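Local structure of 4-oxalocrotonate tautomerase family enzyme (Burkholderia sp. RPE67, 6VVM) at residues Pro62-Ile67 / Ala82-Thr87. The protein belongs to the 4-oxalocrotonate tautomerase family of the tautomerase (MIF) superfamily and assembles as a trimer of alpha/beta chains. Sequence-based numbering, arbitrary orientation.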
loop_
_atom_site.group_PDB
_atom_site.type_symbol
_atom_site.label_atom_id
_atom_site.label_comp_id
_atom_site.label_asym_id
_atom_site.label_seq_id
_atom_site.Cartn_x
_atom_site.Cartn_y
_atom_site.Cartn_z
ATOM N N PRO A 62 3.893 14.722 3.683
ATOM C CA PRO A 62 4.088 13.386 3.091
ATOM C C PRO A 62 4.038 12.186 4.044
ATOM O O PRO A 62 4.434 12.274 5.200
ATOM C CB PRO A 62 5.482 13.492 2.472
ATOM C CG PRO A 62 6.215 14.444 3.369
ATOM C CD PRO A 62 5.178 15.354 4.042
ATOM N N VAL A 63 3.546 11.065 3.524
ATOM C CA VAL A 63 3.558 9.784 4.219
ATOM C C VAL A 63 4.435 8.839 3.408
ATOM O O VAL A 63 4.215 8.660 2.206
ATOM C CB VAL A 63 2.142 9.213 4.388
ATOM C CG1 VAL A 63 2.204 7.783 4.946
ATOM C CG2 VAL A 63 1.306 10.137 5.288
ATOM N N ILE A 64 5.445 8.267 4.047
ATOM C CA ILE A 64 6.367 7.355 3.378
ATOM C C ILE A 64 6.153 5.964 3.944
ATOM O O ILE A 64 6.270 5.757 5.158
ATOM C CB ILE A 64 7.831 7.788 3.546
ATOM C CG1 ILE A 64 8.052 9.237 3.090
ATOM C CG2 ILE A 64 8.719 6.860 2.740
ATOM C CD1 ILE A 64 8.019 10.290 4.232
ATOM N N ILE A 65 5.849 5.006 3.071
ATOM C CA ILE A 65 5.816 3.600 3.438
ATOM C C ILE A 65 7.082 2.951 2.906
ATOM O O ILE A 65 7.393 3.072 1.712
ATOM C CB ILE A 65 4.561 2.907 2.887
ATOM C CG1 ILE A 65 3.305 3.591 3.429
ATOM C CG2 ILE A 65 4.575 1.418 3.209
ATOM C CD1 ILE A 65 2.031 3.211 2.690
ATOM N N ALA A 66 7.818 2.288 3.789
ATOM C CA ALA A 66 9.072 1.626 3.448
ATOM C C ALA A 66 8.923 0.145 3.738
ATOM O O ALA A 66 8.684 -0.243 4.887
ATOM C CB ALA A 66 10.245 2.206 4.241
ATOM N N ILE A 67 9.074 -0.675 2.703
ATOM C CA ILE A 67 8.926 -2.118 2.802
ATOM C C ILE A 67 10.302 -2.762 2.737
ATOM O O ILE A 67 11.012 -2.626 1.732
ATOM C CB ILE A 67 8.013 -2.656 1.697
ATOM C CG1 ILE A 67 6.655 -1.948 1.794
ATOM C CG2 ILE A 67 7.887 -4.168 1.824
ATOM C CD1 ILE A 67 5.601 -2.459 0.837
ATOM N N ALA A 82 14.612 8.665 10.449
ATOM C CA ALA A 82 15.172 10.010 10.532
ATOM C C ALA A 82 15.597 10.509 9.155
ATOM O O ALA A 82 15.320 11.654 8.787
ATOM C CB ALA A 82 16.352 10.022 11.504
ATOM N N HIS A 83 16.249 9.648 8.370
ATOM C CA HIS A 83 16.782 10.058 7.074
ATOM C C HIS A 83 15.681 10.257 6.044
ATOM O O HIS A 83 15.725 11.214 5.266
ATOM C CB HIS A 83 17.785 9.022 6.565
ATOM C CG HIS A 83 19.166 9.169 7.134
ATOM N ND1 HIS A 83 20.197 9.767 6.440
ATOM C CD2 HIS A 83 19.695 8.756 8.312
ATOM C CE1 HIS A 83 21.299 9.728 7.172
ATOM N NE2 HIS A 83 21.022 9.114 8.309
ATOM N N LEU A 84 14.704 9.349 5.987
ATOM C CA LEU A 84 13.619 9.524 5.027
ATOM C C LEU A 84 12.832 10.785 5.346
ATOM O O LEU A 84 12.473 11.548 4.439
ATOM C CB LEU A 84 12.703 8.293 5.016
ATOM C CG LEU A 84 13.280 6.945 4.523
ATOM C CD1 LEU A 84 12.215 5.821 4.629
ATOM C CD2 LEU A 84 13.792 7.054 3.095
ATOM N N SER A 85 12.604 11.039 6.639
ATOM C CA SER A 85 11.811 12.187 7.071
ATOM C C SER A 85 12.525 13.487 6.719
ATOM O O SER A 85 11.945 14.364 6.071
ATOM C CB SER A 85 11.555 12.119 8.579
ATOM O OG SER A 85 10.797 10.976 8.940
ATOM N N GLU A 86 13.805 13.611 7.114
ATOM C CA GLU A 86 14.573 14.826 6.827
ATOM C C GLU A 86 14.706 15.058 5.328
ATOM O O GLU A 86 14.574 16.194 4.863
ATOM C CB GLU A 86 15.958 14.747 7.473
ATOM C CG GLU A 86 16.931 15.822 6.964
ATOM C CD GLU A 86 16.489 17.227 7.353
ATOM O OE1 GLU A 86 15.795 17.371 8.382
ATOM O OE2 GLU A 86 16.820 18.193 6.628
ATOM N N THR A 87 14.953 13.988 4.557
ATOM C CA THR A 87 15.058 14.110 3.102
ATOM C C THR A 87 13.741 14.585 2.499
ATOM O O THR A 87 13.710 15.504 1.670
ATOM C CB THR A 87 15.449 12.767 2.476
ATOM O OG1 THR A 87 16.797 12.414 2.838
ATOM C CG2 THR A 87 15.348 12.857 0.957
#
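Leu84 reaches from helix 74-92 toward the sheet and sets one methyl, CD1, against two residues of strand 63-69. Leu84 CD1 lies 4.1 Å from Ile64 CG2, and an equal 4.1 Å separates it from Ala66 CB. Those two strand carbons are themselves 5.1 Å apart, so the methyl rests over the dip between them rather than on either one. The other branch stands farther back, Leu84 CD2 being 5.1 Å from Ile64 CG2. The contact is wholly apolar, buried and small, about 130 Å² counted over both sides.

Torsions explain the reach. In Leu84 CD1 is anti to CA (chi2 178°), which extends this branch away from its own backbone, partly across to the strand and partly along it toward Ala66; the nearest CA atoms, those of Ile64 and Leu84, are 7.7 Å apart. Ile64 answers with its branch methyl: CG2 is anti to the backbone N (chi1 -54° to CG1), and the two side chains meet at a slant. Ala66 has just its CB to offer, and that bond points at the helix, as does that of Ile64; the CB of Ile65, between them, leaves from the other face of the strand, where its side chain packs on Ile65 of the second subunit.

Around this contact, Leu84 also touches Leu3 of strand 2-8 and Thr27 of helix 13-31, while Ile64 packs on Val101 and is held by backbone hydrogen bonds to Arg100 and Met102. One turn of the helix is tied by Glu86 N to Ala82 O (3.0 Å), and Ser85 OG bonds back to Ile81 O. Strand 63-69, helix 74-92 and the parallel neighbouring strand 100-106 form a beta-alpha-beta unit, the building block of the tautomerase fold, and here its helix packs onto its first strand.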